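Local coordinates for protein inorganic pyrophosphatase (Thermus thermophilus, PDB 2PRD) that probably catalyses the magnesium-dependent hydrolysis of inorganic pyrophosphate to two phosphate ions, working as a homohexamer, at residues A[11-24]-A[75-89]. Residues are numbered along the deposited sequence; the frame is centred on the assembly and turned at random.
Sequences KAPEVVHMVIEVPR and STYPLLPGVVVEVRV
I20 packs its CD1 against V85 CG1 at 3.7 Å, and its side chain crosses that of L79 at about a right angle, CG1 meeting CD1. CG1 lies anti to the carbonyl carbon (chi1 -66°), which carries the branch over both. On the same buried face M18 crosses V87 at a slant, CB and SD both meeting CG2, and V16 CG2 touches V89 CG2. Antiparallel backbone bonds hold the strands, among them V87 N to V16 O at 2.8 Å; past them G82 N, in the type II turn L80-V83, donates to I20 O. Toward solvent, at the H17 and E86 end of the other face, packing is looser: K11 NZ reaches E86 OE2 only in a long salt bridge (3.7 Å), and E86 OE1 makes a long, weak ion pair with K40 of a neighbouring subunit. R24 bends at chi3 (65°), turning NH2 onto S75 O (2.9 Å) and, weakly, T76 O, with P78 CG over one guanidinium face. A leucine here would probably leave both carbonyls without this donor. In the pyrophosphatase β-barrel core, strand 15-22 runs between 84-97 and 54-57, with a classic bulge opposite Y55, a predicted substrate-binding residue beside E21, which accepts from Y32 N; helix 158-173 covers V16 and V89.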
ATOM      1  N   LYS A  11     -29.295  17.957  -5.057  1.00 20.31           N
ATOM      2  CA  LYS A  11     -29.999  16.715  -5.380  1.00 21.73           C
ATOM      3  C   LYS A  11     -30.467  16.000  -4.124  1.00 14.64           C
ATOM      4  O   LYS A  11     -30.868  14.837  -4.162  1.00 21.89           O
ATOM      5  CB  LYS A  11     -29.068  15.806  -6.206  1.00 24.96           C
ATOM      6  CG  LYS A  11     -28.549  16.456  -7.487  1.00 28.44           C
ATOM      7  CD  LYS A  11     -27.505  15.566  -8.146  1.00 40.49           C
ATOM      8  CE  LYS A  11     -26.358  16.426  -8.683  1.00 60.38           C
ATOM      9  NZ  LYS A  11     -25.615  15.759  -9.802  1.00 64.40           N
ATOM     10  N   ALA A  12     -30.359  16.769  -3.048  1.00 17.92           N
ATOM     11  CA  ALA A  12     -30.746  16.273  -1.728  1.00 15.80           C
ATOM     12  C   ALA A  12     -32.269  16.210  -1.723  1.00 15.19           C
ATOM     13  O   ALA A  12     -32.917  17.053  -2.353  1.00 19.55           O
ATOM     14  CB  ALA A  12     -30.265  17.202  -0.621  1.00 13.71           C
ATOM     15  N   PRO A  13     -32.827  15.253  -1.043  1.00 17.31           N
ATOM     16  CA  PRO A  13     -32.154  14.226  -0.259  1.00 21.36           C
ATOM     17  C   PRO A  13     -31.685  12.985  -0.970  1.00 14.85           C
ATOM     18  O   PRO A  13     -31.021  12.178  -0.307  1.00 18.79           O
ATOM     19  CB  PRO A  13     -33.282  13.888   0.770  1.00 15.92           C
ATOM     20  CG  PRO A  13     -34.507  13.897  -0.104  1.00 13.47           C
ATOM     21  CD  PRO A  13     -34.303  15.159  -0.978  1.00 14.83           C
ATOM     22  N   GLU A  14     -31.995  12.798  -2.234  1.00 17.94           N
ATOM     23  CA  GLU A  14     -31.600  11.583  -2.963  1.00 18.64           C
ATOM     24  C   GLU A  14     -30.089  11.424  -3.092  1.00 20.33           C
ATOM     25  O   GLU A  14     -29.600  10.278  -2.999  1.00 12.40           O
ATOM     26  CB  GLU A  14     -32.249  11.529  -4.334  1.00 28.09           C
ATOM     27  CG  GLU A  14     -33.737  11.320  -4.418  1.00 27.97           C
ATOM     28  CD  GLU A  14     -34.651  12.409  -3.923  1.00 35.62           C
ATOM     29  OE1 GLU A  14     -34.280  13.610  -3.871  1.00 24.35           O
ATOM     30  OE2 GLU A  14     -35.820  12.050  -3.559  1.00 42.85           O
ATOM     31  N   VAL A  15     -29.411  12.523  -3.364  1.00 15.16           N
ATOM     32  CA  VAL A  15     -27.956  12.589  -3.513  1.00  9.28           C
ATOM     33  C   VAL A  15     -27.497  13.739  -2.633  1.00  9.56           C
ATOM     34  O   VAL A  15     -28.026  14.847  -2.713  1.00  9.61           O
ATOM     35  CB  VAL A  15     -27.491  12.702  -4.962  1.00  8.31           C
ATOM     36  CG1 VAL A  15     -25.949  12.690  -5.052  1.00  8.35           C
ATOM     37  CG2 VAL A  15     -27.918  11.491  -5.821  1.00  9.00           C
ATOM     38  N   VAL A  16     -26.618  13.437  -1.665  1.00 12.36           N
ATOM     39  CA  VAL A  16     -26.152  14.437  -0.711  1.00  4.04           C
ATOM     40  C   VAL A  16     -24.642  14.600  -0.688  1.00  8.74           C
ATOM     41  O   VAL A  16     -23.911  13.729  -1.159  1.00 15.68           O
ATOM     42  CB  VAL A  16     -26.649  14.082   0.699  1.00  6.29           C
ATOM     43  CG1 VAL A  16     -28.184  14.037   0.857  1.00  7.88           C
ATOM     44  CG2 VAL A  16     -26.100  12.756   1.158  1.00  6.89           C
ATOM     45  N   HIS A  17     -24.176  15.698  -0.140  1.00  5.76           N
ATOM     46  CA  HIS A  17     -22.763  15.958   0.070  1.00  5.64           C
ATOM     47  C   HIS A  17     -22.392  15.220   1.371  1.00 13.68           C
ATOM     48  O   HIS A  17     -23.260  15.150   2.247  1.00 16.36           O
ATOM     49  CB  HIS A  17     -22.428  17.412   0.284  1.00  6.59           C
ATOM     50  CG  HIS A  17     -22.276  18.215  -0.974  1.00  4.99           C
ATOM     51  ND1 HIS A  17     -22.596  19.553  -1.016  1.00 11.44           N
ATOM     52  CD2 HIS A  17     -21.915  17.858  -2.208  1.00 14.11           C
ATOM     53  CE1 HIS A  17     -22.343  20.011  -2.241  1.00 12.37           C
ATOM     54  NE2 HIS A  17     -21.919  19.000  -2.981  1.00 16.41           N
ATOM     55  N   MET A  18     -21.200  14.668   1.450  1.00 15.87           N
ATOM     56  CA  MET A  18     -20.693  14.008   2.645  1.00  6.23           C
ATOM     57  C   MET A  18     -19.217  14.416   2.826  1.00  7.16           C
ATOM     58  O   MET A  18     -18.508  14.487   1.816  1.00 10.71           O
ATOM     59  CB  MET A  18     -20.817  12.478   2.650  1.00 10.41           C
ATOM     60  CG  MET A  18     -22.100  11.977   3.286  1.00 14.05           C
ATOM     61  SD  MET A  18     -22.141  10.221   3.615  1.00 22.62           S
ATOM     62  CE  MET A  18     -20.519  10.048   4.382  1.00 21.61           C
ATOM     63  N   VAL A  19     -18.841  14.732   4.043  1.00  5.09           N
ATOM     64  CA  VAL A  19     -17.431  15.040   4.373  1.00  7.58           C
ATOM     65  C   VAL A  19     -16.888  13.714   4.941  1.00  8.37           C
ATOM     66  O   VAL A  19     -17.419  13.169   5.908  1.00 11.35           O
ATOM     67  CB  VAL A  19     -17.311  16.157   5.397  1.00  1.16           C
ATOM     68  CG1 VAL A  19     -15.832  16.497   5.627  1.00  4.78           C
ATOM     69  CG2 VAL A  19     -17.955  17.405   4.788  1.00  6.13           C
ATOM     70  N   ILE A  20     -15.860  13.194   4.272  1.00  9.20           N
ATOM     71  CA  ILE A  20     -15.259  11.928   4.665  1.00  3.02           C
ATOM     72  C   ILE A  20     -14.317  12.228   5.828  1.00  7.23           C
ATOM     73  O   ILE A  20     -13.595  13.209   5.787  1.00 12.07           O
ATOM     74  CB  ILE A  20     -14.424  11.255   3.561  1.00  8.41           C
ATOM     75  CG1 ILE A  20     -15.308  10.820   2.391  1.00  9.42           C
ATOM     76  CG2 ILE A  20     -13.711  10.044   4.153  1.00  6.63           C
ATOM     77  CD1 ILE A  20     -16.698  10.369   2.842  1.00  7.31           C
ATOM     78  N   GLU A  21     -14.456  11.393   6.864  1.00 10.70           N
ATOM     79  CA  GLU A  21     -13.611  11.510   8.044  1.00  6.96           C
ATOM     80  C   GLU A  21     -12.647  10.322   8.086  1.00 10.15           C
ATOM     81  O   GLU A  21     -11.448  10.552   8.291  1.00  7.25           O
ATOM     82  CB  GLU A  21     -14.377  11.581   9.341  1.00  4.55           C
ATOM     83  CG  GLU A  21     -14.988  13.016   9.433  1.00  5.90           C
ATOM     84  CD  GLU A  21     -15.985  13.016  10.577  1.00 11.24           C
ATOM     85  OE1 GLU A  21     -16.672  11.989  10.744  1.00 17.54           O
ATOM     86  OE2 GLU A  21     -15.993  14.043  11.272  1.00 16.46           O
ATOM     87  N   VAL A  22     -13.235   9.137   7.885  1.00  5.87           N
ATOM     88  CA  VAL A  22     -12.360   7.928   7.925  1.00  3.39           C
ATOM     89  C   VAL A  22     -12.393   7.141   6.668  1.00  1.16           C
ATOM     90  O   VAL A  22     -13.474   6.674   6.296  1.00  7.43           O
ATOM     91  CB  VAL A  22     -12.907   7.014   9.079  1.00  3.56           C
ATOM     92  CG1 VAL A  22     -11.940   5.856   9.415  1.00  5.21           C
ATOM     93  CG2 VAL A  22     -13.185   7.732  10.383  1.00  4.81           C
ATOM     94  N   PRO A  23     -11.250   6.994   5.962  1.00  7.07           N
ATOM     95  CA  PRO A  23     -11.214   6.144   4.781  1.00  7.97           C
ATOM     96  C   PRO A  23     -11.519   4.667   5.101  1.00  8.56           C
ATOM     97  O   PRO A  23     -11.280   4.062   6.174  1.00  7.53           O
ATOM     98  CB  PRO A  23      -9.750   6.252   4.339  1.00  7.95           C
ATOM     99  CG  PRO A  23      -9.264   7.533   4.910  1.00  4.91           C
ATOM    100  CD  PRO A  23      -9.940   7.590   6.286  1.00  1.16           C
ATOM    101  N   ARG A  24     -12.107   4.002   4.082  1.00  4.10           N
ATOM    102  CA  ARG A  24     -12.380   2.578   4.214  1.00  1.16           C
ATOM    103  C   ARG A  24     -11.043   1.868   4.387  1.00 10.13           C
ATOM    104  O   ARG A  24     -10.071   2.242   3.708  1.00 11.80           O
ATOM    105  CB  ARG A  24     -13.062   2.071   2.928  1.00  5.75           C
ATOM    106  CG  ARG A  24     -12.966   0.532   2.892  1.00  7.98           C
ATOM    107  CD  ARG A  24     -14.067  -0.071   2.068  1.00 23.30           C
ATOM    108  NE  ARG A  24     -13.951   0.303   0.688  1.00 36.23           N
ATOM    109  CZ  ARG A  24     -12.984  -0.109  -0.134  1.00 37.27           C
ATOM    110  NH1 ARG A  24     -12.036  -0.932   0.257  1.00 42.41           N
ATOM    111  NH2 ARG A  24     -13.025   0.332  -1.375  1.00 26.72           N
ATOM    112  N   SER A  75     -17.369   2.331  -1.489  1.00  5.82           N
ATOM    113  CA  SER A  75     -16.586   2.956  -2.556  1.00  8.56           C
ATOM    114  C   SER A  75     -15.727   1.885  -3.236  1.00 11.99           C
ATOM    115  O   SER A  75     -15.563   0.878  -2.563  1.00 12.69           O
ATOM    116  CB  SER A  75     -15.587   3.974  -1.967  1.00  6.66           C
ATOM    117  OG  SER A  75     -15.024   3.388  -0.787  1.00 11.91           O
ATOM    118  N   THR A  76     -15.286   2.184  -4.439  1.00  8.81           N
ATOM    119  CA  THR A  76     -14.366   1.301  -5.158  1.00 10.46           C
ATOM    120  C   THR A  76     -12.965   1.467  -4.573  1.00  7.09           C
ATOM    121  O   THR A  76     -12.291   0.446  -4.343  1.00 14.99           O
ATOM    122  CB  THR A  76     -14.269   1.590  -6.676  1.00  7.08           C
ATOM    123  OG1 THR A  76     -15.599   1.309  -7.180  1.00 12.87           O
ATOM    124  CG2 THR A  76     -13.358   0.591  -7.372  1.00  4.73           C
ATOM    125  N   TYR A  77     -12.576   2.675  -4.301  1.00  8.21           N
ATOM    126  CA  TYR A  77     -11.254   3.006  -3.724  1.00  8.79           C
ATOM    127  C   TYR A  77     -11.483   3.901  -2.504  1.00 12.09           C
ATOM    128  O   TYR A  77     -12.341   4.802  -2.585  1.00 14.16           O
ATOM    129  CB  TYR A  77     -10.398   3.766  -4.746  1.00  4.93           C
ATOM    130  CG  TYR A  77     -10.292   3.217  -6.137  1.00 10.91           C
ATOM    131  CD1 TYR A  77      -9.738   1.949  -6.350  1.00 10.88           C
ATOM    132  CD2 TYR A  77     -10.651   3.965  -7.262  1.00  8.40           C
ATOM    133  CE1 TYR A  77      -9.595   1.414  -7.621  1.00  6.08           C
ATOM    134  CE2 TYR A  77     -10.533   3.411  -8.516  1.00  9.50           C
ATOM    135  CZ  TYR A  77      -9.990   2.168  -8.692  1.00  9.14           C
ATOM    136  OH  TYR A  77      -9.838   1.646  -9.964  1.00  9.26           O
ATOM    137  N   PRO A  78     -10.760   3.620  -1.423  1.00 11.07           N
ATOM    138  CA  PRO A  78     -10.937   4.402  -0.176  1.00  5.82           C
ATOM    139  C   PRO A  78     -10.690   5.866  -0.468  1.00  8.46           C
ATOM    140  O   PRO A  78      -9.844   6.206  -1.324  1.00 11.36           O
ATOM    141  CB  PRO A  78      -9.904   3.807   0.777  1.00  4.67           C
ATOM    142  CG  PRO A  78      -9.643   2.418   0.216  1.00  7.23           C
ATOM    143  CD  PRO A  78      -9.722   2.586  -1.318  1.00  4.85           C
ATOM    144  N   LEU A  79     -11.417   6.717   0.228  1.00  4.36           N
ATOM    145  CA  LEU A  79     -11.287   8.179   0.051  1.00  5.51           C
ATOM    146  C   LEU A  79     -10.334   8.727   1.055  1.00 10.37           C
ATOM    147  O   LEU A  79      -9.592   7.922   1.686  1.00 17.86           O
ATOM    148  CB  LEU A  79     -12.728   8.736   0.091  1.00  2.09           C
ATOM    149  CG  LEU A  79     -13.661   8.064  -0.943  1.00  4.28           C
ATOM    150  CD1 LEU A  79     -15.121   8.240  -0.590  1.00 10.78           C
ATOM    151  CD2 LEU A  79     -13.396   8.699  -2.327  1.00  5.32           C
ATOM    152  N   LEU A  80     -10.243  10.033   1.191  1.00  6.12           N
ATOM    153  CA  LEU A  80      -9.285  10.622   2.177  1.00  8.65           C
ATOM    154  C   LEU A  80     -10.032  11.532   3.117  1.00  6.80           C
ATOM    155  O   LEU A  80     -11.101  12.034   2.723  1.00  9.65           O
ATOM    156  CB  LEU A  80      -8.327  11.496   1.349  1.00  7.56           C
ATOM    157  CG  LEU A  80      -7.132  10.831   0.679  1.00 10.39           C
ATOM    158  CD1 LEU A  80      -6.460  11.750  -0.314  1.00  7.07           C
ATOM    159  CD2 LEU A  80      -6.122  10.423   1.746  1.00 13.40           C
ATOM    160  N   PRO A  81      -9.518  11.728   4.329  1.00 10.82           N
ATOM    161  CA  PRO A  81     -10.181  12.607   5.278  1.00  7.24           C
ATOM    162  C   PRO A  81     -10.295  14.009   4.741  1.00  5.64           C
ATOM    163  O   PRO A  81      -9.288  14.547   4.192  1.00  6.45           O
ATOM    164  CB  PRO A  81      -9.314  12.562   6.544  1.00  6.56           C
ATOM    165  CG  PRO A  81      -8.484  11.326   6.372  1.00  9.98           C
ATOM    166  CD  PRO A  81      -8.282  11.134   4.857  1.00  3.28           C
ATOM    167  N   GLY A  82     -11.439  14.615   4.930  1.00  6.39           N
ATOM    168  CA  GLY A  82     -11.647  16.001   4.511  1.00  5.62           C
ATOM    169  C   GLY A  82     -12.077  16.263   3.112  1.00  7.02           C
ATOM    170  O   GLY A  82     -12.222  17.469   2.773  1.00 12.39           O
ATOM    171  N   VAL A  83     -12.276  15.251   2.289  1.00  7.49           N
ATOM    172  CA  VAL A  83     -12.758  15.480   0.925  1.00  9.74           C
ATOM    173  C   VAL A  83     -14.281  15.381   0.951  1.00 10.73           C
ATOM    174  O   VAL A  83     -14.843  14.737   1.846  1.00 12.64           O
ATOM    175  CB  VAL A  83     -12.161  14.515  -0.113  1.00 16.66           C
ATOM    176  CG1 VAL A  83     -10.653  14.354   0.058  1.00 12.94           C
ATOM    177  CG2 VAL A  83     -12.811  13.173  -0.051  1.00 13.82           C
ATOM    178  N   VAL A  84     -14.903  16.090  -0.001  1.00  6.99           N
ATOM    179  CA  VAL A  84     -16.355  16.106  -0.125  1.00  5.76           C
ATOM    180  C   VAL A  84     -16.813  15.212  -1.240  1.00  6.63           C
ATOM    181  O   VAL A  84     -16.236  15.315  -2.339  1.00 13.09           O
ATOM    182  CB  VAL A  84     -16.839  17.556  -0.405  1.00 11.33           C
ATOM    183  CG1 VAL A  84     -18.350  17.514  -0.568  1.00  8.40           C
ATOM    184  CG2 VAL A  84     -16.504  18.482   0.759  1.00  9.67           C
ATOM    185  N   VAL A  85     -17.794  14.336  -1.010  1.00  9.20           N
ATOM    186  CA  VAL A  85     -18.184  13.476  -2.173  1.00  4.19           C
ATOM    187  C   VAL A  85     -19.678  13.441  -2.216  1.00  2.16           C
ATOM    188  O   VAL A  85     -20.324  13.575  -1.160  1.00  8.96           O
ATOM    189  CB  VAL A  85     -17.516  12.102  -2.017  1.00  8.53           C
ATOM    190  CG1 VAL A  85     -17.434  11.689  -0.547  1.00 14.74           C
ATOM    191  CG2 VAL A  85     -18.246  10.971  -2.723  1.00 11.69           C
ATOM    192  N   GLU A  86     -20.269  13.358  -3.372  1.00  4.93           N
ATOM    193  CA  GLU A  86     -21.716  13.224  -3.555  1.00  5.98           C
ATOM    194  C   GLU A  86     -21.967  11.716  -3.394  1.00  5.26           C
ATOM    195  O   GLU A  86     -21.355  10.853  -4.041  1.00 11.87           O
ATOM    196  CB  GLU A  86     -22.092  13.575  -4.988  1.00  8.79           C
ATOM    197  CG  GLU A  86     -21.983  15.072  -5.191  1.00 16.36           C
ATOM    198  CD  GLU A  86     -21.831  15.338  -6.690  1.00 36.02           C
ATOM    199  OE1 GLU A  86     -20.687  15.283  -7.206  1.00 34.43           O
ATOM    200  OE2 GLU A  86     -22.907  15.559  -7.293  1.00 47.32           O
ATOM    201  N   VAL A  87     -22.908  11.523  -2.510  1.00  9.82           N
ATOM    202  CA  VAL A  87     -23.287  10.175  -2.090  1.00  3.38           C
ATOM    203  C   VAL A  87     -24.750   9.946  -2.370  1.00 10.04           C
ATOM    204  O   VAL A  87     -25.577  10.767  -2.007  1.00 13.02           O
ATOM    205  CB  VAL A  87     -22.997  10.112  -0.570  1.00  9.61           C
ATOM    206  CG1 VAL A  87     -23.624   8.861   0.034  1.00 14.30           C
ATOM    207  CG2 VAL A  87     -21.481   9.995  -0.358  1.00  9.57           C
ATOM    208  N   ARG A  88     -25.030   8.800  -2.974  1.00 10.16           N
ATOM    209  CA  ARG A  88     -26.396   8.350  -3.198  1.00  5.65           C
ATOM    210  C   ARG A  88     -26.871   7.515  -2.017  1.00  2.98           C
ATOM    211  O   ARG A  88     -26.378   6.426  -1.698  1.00 14.06           O
ATOM    212  CB  ARG A  88     -26.493   7.618  -4.531  1.00 15.58           C
ATOM    213  CG  ARG A  88     -27.830   6.951  -4.776  1.00 14.17           C
ATOM    214  CD  ARG A  88     -28.069   6.621  -6.250  1.00 14.28           C
ATOM    215  NE  ARG A  88     -27.594   5.239  -6.401  1.00 11.88           N
ATOM    216  CZ  ARG A  88     -26.427   5.196  -7.071  1.00 17.50           C
ATOM    217  NH1 ARG A  88     -25.982   6.367  -7.473  1.00 16.15           N
ATOM    218  NH2 ARG A  88     -25.873   4.050  -7.285  1.00 15.89           N
ATOM    219  N   VAL A  89     -27.952   8.009  -1.362  1.00 12.09           N
ATOM    220  CA  VAL A  89     -28.593   7.354  -0.209  1.00  9.35           C
ATOM    221  C   VAL A  89     -29.410   6.127  -0.555  1.00  9.10           C
ATOM    222  O   VAL A  89     -30.443   6.239  -1.239  1.00 20.19           O
ATOM    223  CB  VAL A  89     -29.520   8.329   0.562  1.00  7.13           C
ATOM    224  CG1 VAL A  89     -30.006   7.704   1.859  1.00  8.04           C
ATOM    225  CG2 VAL A  89     -28.740   9.605   0.855  1.00  5.28           C
TER
HETATM  226  O   HOH W   1     -31.207   8.203  -3.209  1.00 23.89           O